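Cystathionine beta-lyase family protein, YNBB B.subtilis ortholog (Clostridium acetobutylicum, PDB 3HVY) probably acts as a pyridoxal-phosphate-dependent carbon–sulfur lyase of the cystathionine beta-lyase and methionine gamma-lyase kind, with a putative link to aluminium resistance. Local coordinates at residues D[103-108]-D[218-223]; D[124-127]-D[133-136]; D[312-317]-D[420-425]. All coordinates share one frame; numbering follows the deposited sequence. Where two conformers were deposited one is given.

Interaction 1 (D[103-108]-D[218-223])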
loop_
_atom_site.group_PDB
_atom_site.type_symbol
_atom_site.label_atom_id
_atom_site.label_comp_id
_atom_site.label_asym_id
_atom_site.label_seq_id
_atom_site.Cartn_x
_atom_site.Cartn_y
_atom_site.Cartn_z
ATOM N N HIS D 103 -0.574 -3.343 -23.542
ATOM C CA HIS D 103 0.274 -2.188 -23.378
ATOM C C HIS D 103 1.714 -2.626 -23.541
ATOM O O HIS D 103 2.465 -1.978 -24.260
ATOM C CB HIS D 103 0.033 -1.593 -21.992
ATOM C CG HIS D 103 0.743 -0.303 -21.715
ATOM N ND1 HIS D 103 0.554 0.401 -20.537
ATOM C CD2 HIS D 103 1.617 0.425 -22.451
ATOM C CE1 HIS D 103 1.313 1.479 -20.547
ATOM N NE2 HIS D 103 1.961 1.523 -21.706
ATOM N N ALA D 104 2.108 -3.715 -22.894
ATOM C CA ALA D 104 3.493 -4.226 -22.999
ATOM C C ALA D 104 3.837 -4.636 -24.444
ATOM O O ALA D 104 4.909 -4.300 -24.949
ATOM C CB ALA D 104 3.713 -5.390 -22.071
ATOM N N ILE D 105 2.898 -5.307 -25.103
ATOM C CA ILE D 105 3.063 -5.749 -26.481
ATOM C C ILE D 105 3.167 -4.542 -27.401
ATOM O O ILE D 105 4.129 -4.409 -28.154
ATOM C CB ILE D 105 1.927 -6.719 -26.926
ATOM C CG1 ILE D 105 2.048 -8.071 -26.174
ATOM C CG2 ILE D 105 1.962 -6.948 -28.472
ATOM C CD1 ILE D 105 0.790 -8.831 -26.148
ATOM N N GLY D 106 2.217 -3.630 -27.281
ATOM C CA GLY D 106 2.254 -2.372 -28.025
ATOM C C GLY D 106 3.532 -1.560 -27.869
ATOM O O GLY D 106 4.040 -1.029 -28.851
ATOM N N ALA D 107 4.045 -1.450 -26.645
ATOM C CA ALA D 107 5.252 -0.690 -26.382
ATOM C C ALA D 107 6.452 -1.362 -27.097
ATOM O O ALA D 107 7.350 -0.685 -27.606
ATOM C CB ALA D 107 5.494 -0.589 -24.875
ATOM N N ALA D 108 6.482 -2.696 -27.098
ATOM C CA ALA D 108 7.548 -3.444 -27.766
ATOM C C ALA D 108 7.515 -3.172 -29.275
ATOM O O ALA D 108 8.557 -2.993 -29.883
ATOM C CB ALA D 108 7.467 -4.931 -27.475
ATOM N N ASP D 218 4.625 -12.405 -28.824
ATOM C CA ASP D 218 3.625 -12.149 -27.788
ATOM C C ASP D 218 3.565 -13.433 -26.982
ATOM O O ASP D 218 3.097 -14.459 -27.493
ATOM C CB ASP D 218 2.299 -11.857 -28.474
ATOM C CG ASP D 218 1.127 -11.773 -27.508
ATOM O OD1 ASP D 218 1.331 -12.052 -26.303
ATOM O OD2 ASP D 218 -0.018 -11.467 -27.986
ATOM N N ASN D 219 4.096 -13.405 -25.753
ATOM C CA ASN D 219 4.257 -14.636 -24.951
ATOM C C ASN D 219 3.121 -14.849 -23.950
ATOM O O ASN D 219 3.226 -15.690 -23.081
ATOM C CB ASN D 219 5.571 -14.567 -24.178
ATOM C CG ASN D 219 6.111 -15.914 -23.860
ATOM O OD1 ASN D 219 5.939 -16.847 -24.654
ATOM N ND2 ASN D 219 6.773 -16.058 -22.674
ATOM N N CYS D 220 2.081 -14.023 -24.025
ATOM C CA CYS D 220 0.974 -14.154 -23.100
ATOM C C CYS D 220 0.408 -15.579 -22.983
ATOM O O CYS D 220 0.120 -16.201 -23.976
ATOM C CB CYS D 220 -0.158 -13.200 -23.495
ATOM S SG CYS D 220 0.156 -11.453 -23.073
ATOM N N TYR D 221 0.234 -16.013 -21.745
ATOM C CA TYR D 221 -0.334 -17.296 -21.337
ATOM C C TYR D 221 0.619 -18.458 -21.453
ATOM O O TYR D 221 0.287 -19.593 -21.088
ATOM C CB TYR D 221 -1.554 -17.654 -22.135
ATOM C CG TYR D 221 -2.773 -16.773 -21.895
ATOM C CD1 TYR D 221 -3.409 -16.802 -20.684
ATOM C CD2 TYR D 221 -3.320 -15.983 -22.896
ATOM C CE1 TYR D 221 -4.546 -16.097 -20.448
ATOM C CE2 TYR D 221 -4.499 -15.229 -22.646
ATOM C CZ TYR D 221 -5.090 -15.324 -21.420
ATOM O OH TYR D 221 -6.234 -14.627 -21.091
ATOM N N GLY D 222 1.806 -18.210 -21.955
ATOM C CA GLY D 222 2.715 -19.326 -22.182
ATOM C C GLY D 222 3.825 -19.477 -21.148
ATOM O O GLY D 222 4.565 -20.454 -21.174
ATOM N N GLU D 223 3.983 -18.527 -20.250
ATOM C CA GLU D 223 5.149 -18.543 -19.373
ATOM C C GLU D 223 5.094 -19.737 -18.506
ATOM O O GLU D 223 4.062 -20.009 -17.948
ATOM C CB GLU D 223 5.205 -17.290 -18.491
ATOM C CG GLU D 223 5.221 -15.938 -19.281
ATOM C CD GLU D 223 3.840 -15.379 -19.625
ATOM O OE1 GLU D 223 2.808 -16.037 -19.354
ATOM O OE2 GLU D 223 3.797 -14.245 -20.177
#
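Ile-105 meets Asp-218 and Cys-220 chiefly through its end methyl CD1, a compact example of how one apolar branch can back a polar site. The van der Waals part comes first. Ile-105 CD1 is 3.3 Å from Asp-218 CG and equally far from both of its carboxylate oxygens, so the methyl sits over the flat of the carboxylate. With CG1 lying opposite the carbonyl carbon (chi1 -69°) and the chain extended beyond it, the branch leaves the helix toward the loop. The same CD1 also reaches Cys-220 SG, at 4.1 Å, so one methyl touches both the acceptor residue and the donor residue of an Asx turn. Ile-105 also touches Phe-216 of strand 214-218 and Ala-239 of strand 237-241.

The hydrogen bonds lie within the loop. Asp-218 OD1 accepts from Cys-220 N at 3.1 Å, with the N-H directed nearly down the C-O bond; this Asx turn fixes the rotation of the carboxylate beneath the methyl. A type II beta turn overlaps it, from Asn-219 to Gly-222, closed by Gly-222 N to Asn-219 O at 3.1 Å.

The other oxygen, Asp-218 OD2, is hydrogen-bonded to N1 of the pyridoxal phosphate carried as a Schiff base on the modified lysine at position 244. One oxygen is therefore spent on the loop and the other on the cofactor. An aspartate at the end of a strand of the large sheet, paired with the pyridine nitrogen, is a hallmark of fold type I pyridoxal-phosphate enzymes.

Interaction 2 (D[124-127]-D[133-136])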
loop_
_atom_site.group_PDB
_atom_site.type_symbol
_atom_site.label_atom_id
_atom_site.label_comp_id
_atom_site.label_asym_id
_atom_site.label_seq_id
_atom_site.Cartn_x
_atom_site.Cartn_y
_atom_site.Cartn_z
ATOM N N GLY D 124 -1.399 -15.255 -39.025
ATOM C CA GLY D 124 -2.749 -14.784 -39.325
ATOM C C GLY D 124 -3.143 -13.543 -38.520
ATOM O O GLY D 124 -2.295 -12.809 -38.035
HETATM N N MSE D 125 -4.446 -13.292 -38.431
HETATM C CA MSE D 125 -5.018 -12.127 -37.730
HETATM C C MSE D 125 -4.605 -12.075 -36.253
HETATM O O MSE D 125 -4.690 -13.068 -35.526
HETATM C CB MSE D 125 -6.547 -12.158 -37.833
HETATM C CG MSE D 125 -7.290 -10.809 -37.527
HETATM SE SE MSE D 125 -6.755 -9.380 -38.723
HETATM C CE MSE D 125 -6.875 -10.282 -40.452
ATOM N N PRO D 126 -4.090 -10.925 -35.813
ATOM C CA PRO D 126 -3.733 -10.813 -34.430
ATOM C C PRO D 126 -4.952 -10.707 -33.532
ATOM O O PRO D 126 -6.054 -10.435 -34.023
ATOM C CB PRO D 126 -2.951 -9.494 -34.369
ATOM C CG PRO D 126 -2.705 -9.091 -35.713
ATOM C CD PRO D 126 -3.738 -9.721 -36.576
ATOM N N TYR D 127 -4.726 -10.984 -32.252
ATOM C CA TYR D 127 -5.678 -10.711 -31.160
ATOM C C TYR D 127 -6.353 -9.353 -31.346
ATOM O O TYR D 127 -5.690 -8.378 -31.645
ATOM C CB TYR D 127 -4.955 -10.724 -29.788
ATOM C CG TYR D 127 -5.287 -11.928 -28.930
ATOM N N ILE D 133 -3.601 -0.823 -32.246
ATOM C CA ILE D 133 -2.113 -0.638 -32.232
ATOM C C ILE D 133 -1.575 -0.589 -33.677
ATOM O O ILE D 133 -0.890 0.335 -34.065
ATOM C CB ILE D 133 -1.393 -1.700 -31.386
ATOM C CG1 ILE D 133 -1.607 -1.381 -29.907
ATOM C CG2 ILE D 133 0.162 -1.761 -31.690
ATOM C CD1 ILE D 133 -1.346 -2.512 -28.945
ATOM N N ILE D 134 -1.986 -1.555 -34.485
ATOM C CA ILE D 134 -1.604 -1.654 -35.897
ATOM C C ILE D 134 -2.234 -0.513 -36.737
ATOM O O ILE D 134 -1.567 0.105 -37.573
ATOM C CB ILE D 134 -2.001 -3.045 -36.454
ATOM C CG1 ILE D 134 -1.151 -4.104 -35.746
ATOM C CG2 ILE D 134 -1.859 -3.056 -37.976
ATOM C CD1 ILE D 134 -1.746 -5.483 -35.622
ATOM N N GLY D 135 -3.509 -0.240 -36.493
ATOM C CA GLY D 135 -4.253 0.807 -37.212
ATOM C C GLY D 135 -5.063 0.188 -38.328
ATOM O O GLY D 135 -4.900 0.517 -39.494
HETATM N N MSE D 136 -5.954 -0.709 -37.972
HETATM C CA MSE D 136 -6.670 -1.448 -38.976
HETATM C C MSE D 136 -7.894 -0.768 -39.506
HETATM O O MSE D 136 -8.342 -1.099 -40.579
HETATM C CB MSE D 136 -6.934 -2.867 -38.492
HETATM C CG MSE D 136 -5.714 -3.697 -38.788
HETATM SE SE MSE D 136 -5.987 -5.389 -38.143
HETATM C CE MSE D 136 -4.224 -6.050 -37.917
#
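Pro-126 and Met-125 pack against Ile-134 and Met-136, the residues on either side of the glycine of a Schellman motif, the turn that brings the short helix 131-134 to an end and here shows how a helix stop can be tied to the loop that leads into it. Gly-135 is the C-prime residue, its phi of 98° reversing the backbone after Ile-134, while Met-136 N returns to His-131 O. After this reversal the CB of Met-136 is directed toward the loop; Ile-134, the last helical residue, and Met-136, just past the glycine, both reach the same proline.

Ile-134 supplies the closest approach: its CD1 lies 3.7 Å from Pro-126 CG, the two side chains crossing at a slant. Met-136 arrives next to it. Its chain runs out extended from CG onward (chi2 177°), which carries the terminal methyl CE to 3.9 Å from Pro-126 CD and 4.1 Å from Pro-126 CG. The ring carbon CG is thereby touched by two methyls at once. Met-125 behaves differently. Bent at both chi2 and chi3, it curls so that its selenium stands 4.1 Å from that of Met-136, and the two chains pass alongside each other in opposite directions. Both residues are modelled as selenomethionine. The selenium pair lies at the more open side of the contact, the proline and isoleucine inside.

Tyr-152 of the edge strand 151-154 touches Pro-126, Ile-134 and Met-136, and His-131 touches both methionines while its NE2 bonds to Pro-126 O.

Across the two segments the chemistry is wholly apolar, methyls against ring methylenes and selenium against selenium. Such contacts set position by shape, and the directional restraint comes from the Schellman turn and the histidine bond.

Interaction 3 (D[312-317]-D[420-425])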
loop_
_atom_site.group_PDB
_atom_site.type_symbol
_atom_site.label_atom_id
_atom_site.label_comp_id
_atom_site.label_asym_id
_atom_site.label_seq_id
_atom_site.Cartn_x
_atom_site.Cartn_y
_atom_site.Cartn_z
ATOM N N ALA D 312 -10.391 -30.579 -20.816
ATOM C CA ALA D 312 -10.321 -31.231 -22.117
ATOM C C ALA D 312 -10.853 -32.677 -22.068
ATOM O O ALA D 312 -11.655 -33.063 -22.898
ATOM C CB ALA D 312 -8.817 -31.236 -22.652
ATOM N N ARG D 313 -10.342 -33.485 -21.133
ATOM C CA ARG D 313 -10.758 -34.882 -21.068
ATOM C C ARG D 313 -12.189 -35.050 -20.613
ATOM O O ARG D 313 -12.948 -35.766 -21.268
ATOM C CB ARG D 313 -9.860 -35.752 -20.206
ATOM C CG ARG D 313 -10.204 -37.225 -20.298
ATOM C CD ARG D 313 -10.284 -37.711 -21.740
ATOM N NE ARG D 313 -10.239 -39.193 -21.832
ATOM C CZ ARG D 313 -10.351 -39.908 -22.954
ATOM N NH1 ARG D 313 -10.540 -39.333 -24.161
ATOM N NH2 ARG D 313 -10.351 -41.233 -22.862
ATOM N N ILE D 314 -12.583 -34.377 -19.525
ATOM C CA ILE D 314 -13.937 -34.564 -19.038
ATOM C C ILE D 314 -14.998 -34.045 -20.030
ATOM O O ILE D 314 -16.017 -34.685 -20.219
ATOM C CB ILE D 314 -14.153 -34.030 -17.612
ATOM C CG1 ILE D 314 -15.383 -34.726 -16.987
ATOM C CG2 ILE D 314 -14.271 -32.467 -17.574
ATOM C CD1 ILE D 314 -15.666 -34.285 -15.478
HETATM N N MSE D 315 -14.759 -32.933 -20.705
HETATM C CA MSE D 315 -15.772 -32.434 -21.636
HETATM C C MSE D 315 -15.841 -33.401 -22.835
HETATM O O MSE D 315 -16.891 -33.632 -23.420
HETATM C CB MSE D 315 -15.460 -31.000 -22.068
HETATM C CG MSE D 315 -15.429 -29.984 -20.914
HETATM SE SE MSE D 315 -17.080 -29.973 -19.929
HETATM C CE MSE D 315 -18.215 -29.087 -21.238
ATOM N N GLU D 316 -14.699 -33.966 -23.203
ATOM C CA GLU D 316 -14.667 -34.985 -24.251
ATOM C C GLU D 316 -15.443 -36.264 -23.839
ATOM O O GLU D 316 -16.251 -36.788 -24.620
ATOM C CB GLU D 316 -13.230 -35.303 -24.579
ATOM C CG GLU D 316 -12.975 -36.409 -25.534
ATOM C CD GLU D 316 -11.561 -36.373 -26.010
ATOM O OE1 GLU D 316 -10.636 -36.667 -25.217
ATOM O OE2 GLU D 316 -11.396 -35.992 -27.172
ATOM N N LEU D 317 -15.229 -36.727 -22.605
ATOM C CA LEU D 317 -16.013 -37.832 -22.076
ATOM C C LEU D 317 -17.512 -37.534 -22.149
ATOM O O LEU D 317 -18.331 -38.432 -22.370
ATOM C CB LEU D 317 -15.605 -38.158 -20.645
ATOM C CG LEU D 317 -14.192 -38.654 -20.433
ATOM C CD1 LEU D 317 -14.055 -39.432 -19.115
ATOM C CD2 LEU D 317 -13.801 -39.517 -21.637
ATOM N N ILE D 420 -18.950 -28.112 -11.633
ATOM C CA ILE D 420 -20.107 -27.269 -11.430
ATOM C C ILE D 420 -20.658 -26.824 -12.772
ATOM O O ILE D 420 -21.829 -26.984 -13.047
ATOM C CB ILE D 420 -19.787 -26.044 -10.546
ATOM C CG1 ILE D 420 -19.553 -26.515 -9.124
ATOM C CG2 ILE D 420 -20.931 -25.029 -10.579
ATOM C CD1 ILE D 420 -18.757 -25.508 -8.265
ATOM N N ALA D 421 -19.800 -26.324 -13.638
ATOM C CA ALA D 421 -20.242 -25.913 -14.954
ATOM C C ALA D 421 -20.860 -27.077 -15.776
ATOM O O ALA D 421 -21.926 -26.930 -16.397
ATOM C CB ALA D 421 -19.079 -25.267 -15.702
ATOM N N LEU D 422 -20.190 -28.229 -15.804
ATOM C CA LEU D 422 -20.675 -29.377 -16.578
ATOM C C LEU D 422 -22.039 -29.887 -16.084
ATOM O O LEU D 422 -22.859 -30.345 -16.880
ATOM C CB LEU D 422 -19.636 -30.507 -16.535
ATOM C CG LEU D 422 -19.968 -31.815 -17.288
ATOM C CD1 LEU D 422 -20.407 -31.578 -18.755
ATOM C CD2 LEU D 422 -18.765 -32.824 -17.203
ATOM N N SER D 423 -22.262 -29.805 -14.775
ATOM C CA SER D 423 -23.518 -30.248 -14.152
ATOM C C SER D 423 -24.694 -29.343 -14.508
ATOM O O SER D 423 -25.824 -29.615 -14.122
ATOM C CB SER D 423 -23.365 -30.327 -12.642
ATOM O OG SER D 423 -22.399 -31.300 -12.277
ATOM N N LYS D 424 -24.416 -28.243 -15.193
ATOM C CA LYS D 424 -25.463 -27.441 -15.799
ATOM C C LYS D 424 -25.825 -27.907 -17.219
ATOM O O LYS D 424 -26.794 -27.442 -17.784
ATOM C CB LYS D 424 -25.068 -25.982 -15.822
ATOM C CG LYS D 424 -24.604 -25.474 -14.463
ATOM C CD LYS D 424 -24.975 -24.074 -14.163
ATOM C CE LYS D 424 -25.320 -23.295 -15.450
ATOM N NZ LYS D 424 -25.424 -21.798 -15.366
ATOM N N LEU D 425 -25.044 -28.804 -17.809
ATOM C CA LEU D 425 -25.337 -29.271 -19.160
ATOM C C LEU D 425 -25.789 -30.728 -19.199
ATOM O O LEU D 425 -26.662 -31.078 -20.007
ATOM C CB LEU D 425 -24.120 -29.129 -20.092
ATOM C CG LEU D 425 -23.301 -27.859 -20.160
ATOM C CD1 LEU D 425 -22.243 -28.047 -21.249
ATOM C CD2 LEU D 425 -24.100 -26.607 -20.374
#
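Leu-422 is the hub of this contact between helix 287-317 and the C-terminal helix with the turn after it, a worked case of a forked side chain dividing its two methyls between neighbours one residue apart. Its CB is directed toward helix 287-317, and CG opposite the backbone N (chi1 180°) sets the two methyls against Ile-314 and Met-315. One prong, CD2, lies 3.8 Å from Ile-314 CD1 and 3.9 Å from Ile-314 CG1, the two side chains running aslant to each other. The other prong, CD1, belongs to Met-315.

The CB of Met-315 does not head for the partner, but its end comes nearer. Its chain turns the same way at each step, from chi1 (-61°) through chi2 to the last bond, and so folds round until its end faces Leu-422. The selenium of this selenomethionine then stands 3.9 Å from Leu-422 CD1, the two chains passing in opposite senses. Beyond it, Met-315 CE comes to 4.2 Å from Leu-425 CD1, a more distant touch in which the side chains meet at nearly a right angle.

Met-315 also packs on Ile-337 of strand 334-338 and Phe-348 of helix 342-354, so the long helix, the C-terminal helix and the smaller antiparallel sheet share one core. Arg-313 NH1 forms a salt bridge with Glu-316 OE1 at 2.9 Å; OE1 lies in the guanidinium plane, while the N-H approaches it from above the carboxylate plane, 50° out of it. Arg-313 NE has a second carboxylate in Asp-30.

With carbon and selenium alone at the junction, cohesion rests on close fit and the exclusion of water, while the charge of Arg-313 is paired with Glu-316 and Asp-30, away from Leu-422.

How the interactions relate
From the N terminus, helix 101-111 supplies one half of interaction 1. Interaction 2 then closes a local loop, 124-127 to 133-136, before the loop after strand 214-218 closes interaction 1. Interaction 2 is nested within interaction 1, and the two touch: Gly-106 CA lies 3.7 Å from Ile-133 CD1. Both lie against the large mixed sheet, interaction 1 on strands 214-218 and 237-241 and interaction 2 on strand 151-154; the cofactor is bound at residue 244, just after strand 237-241. Interaction 3 follows in series, joining helix 287-317 to helix 411-422 and the turn after it, beside the smaller antiparallel sheet, its centre about 31 Å from that of interaction 1.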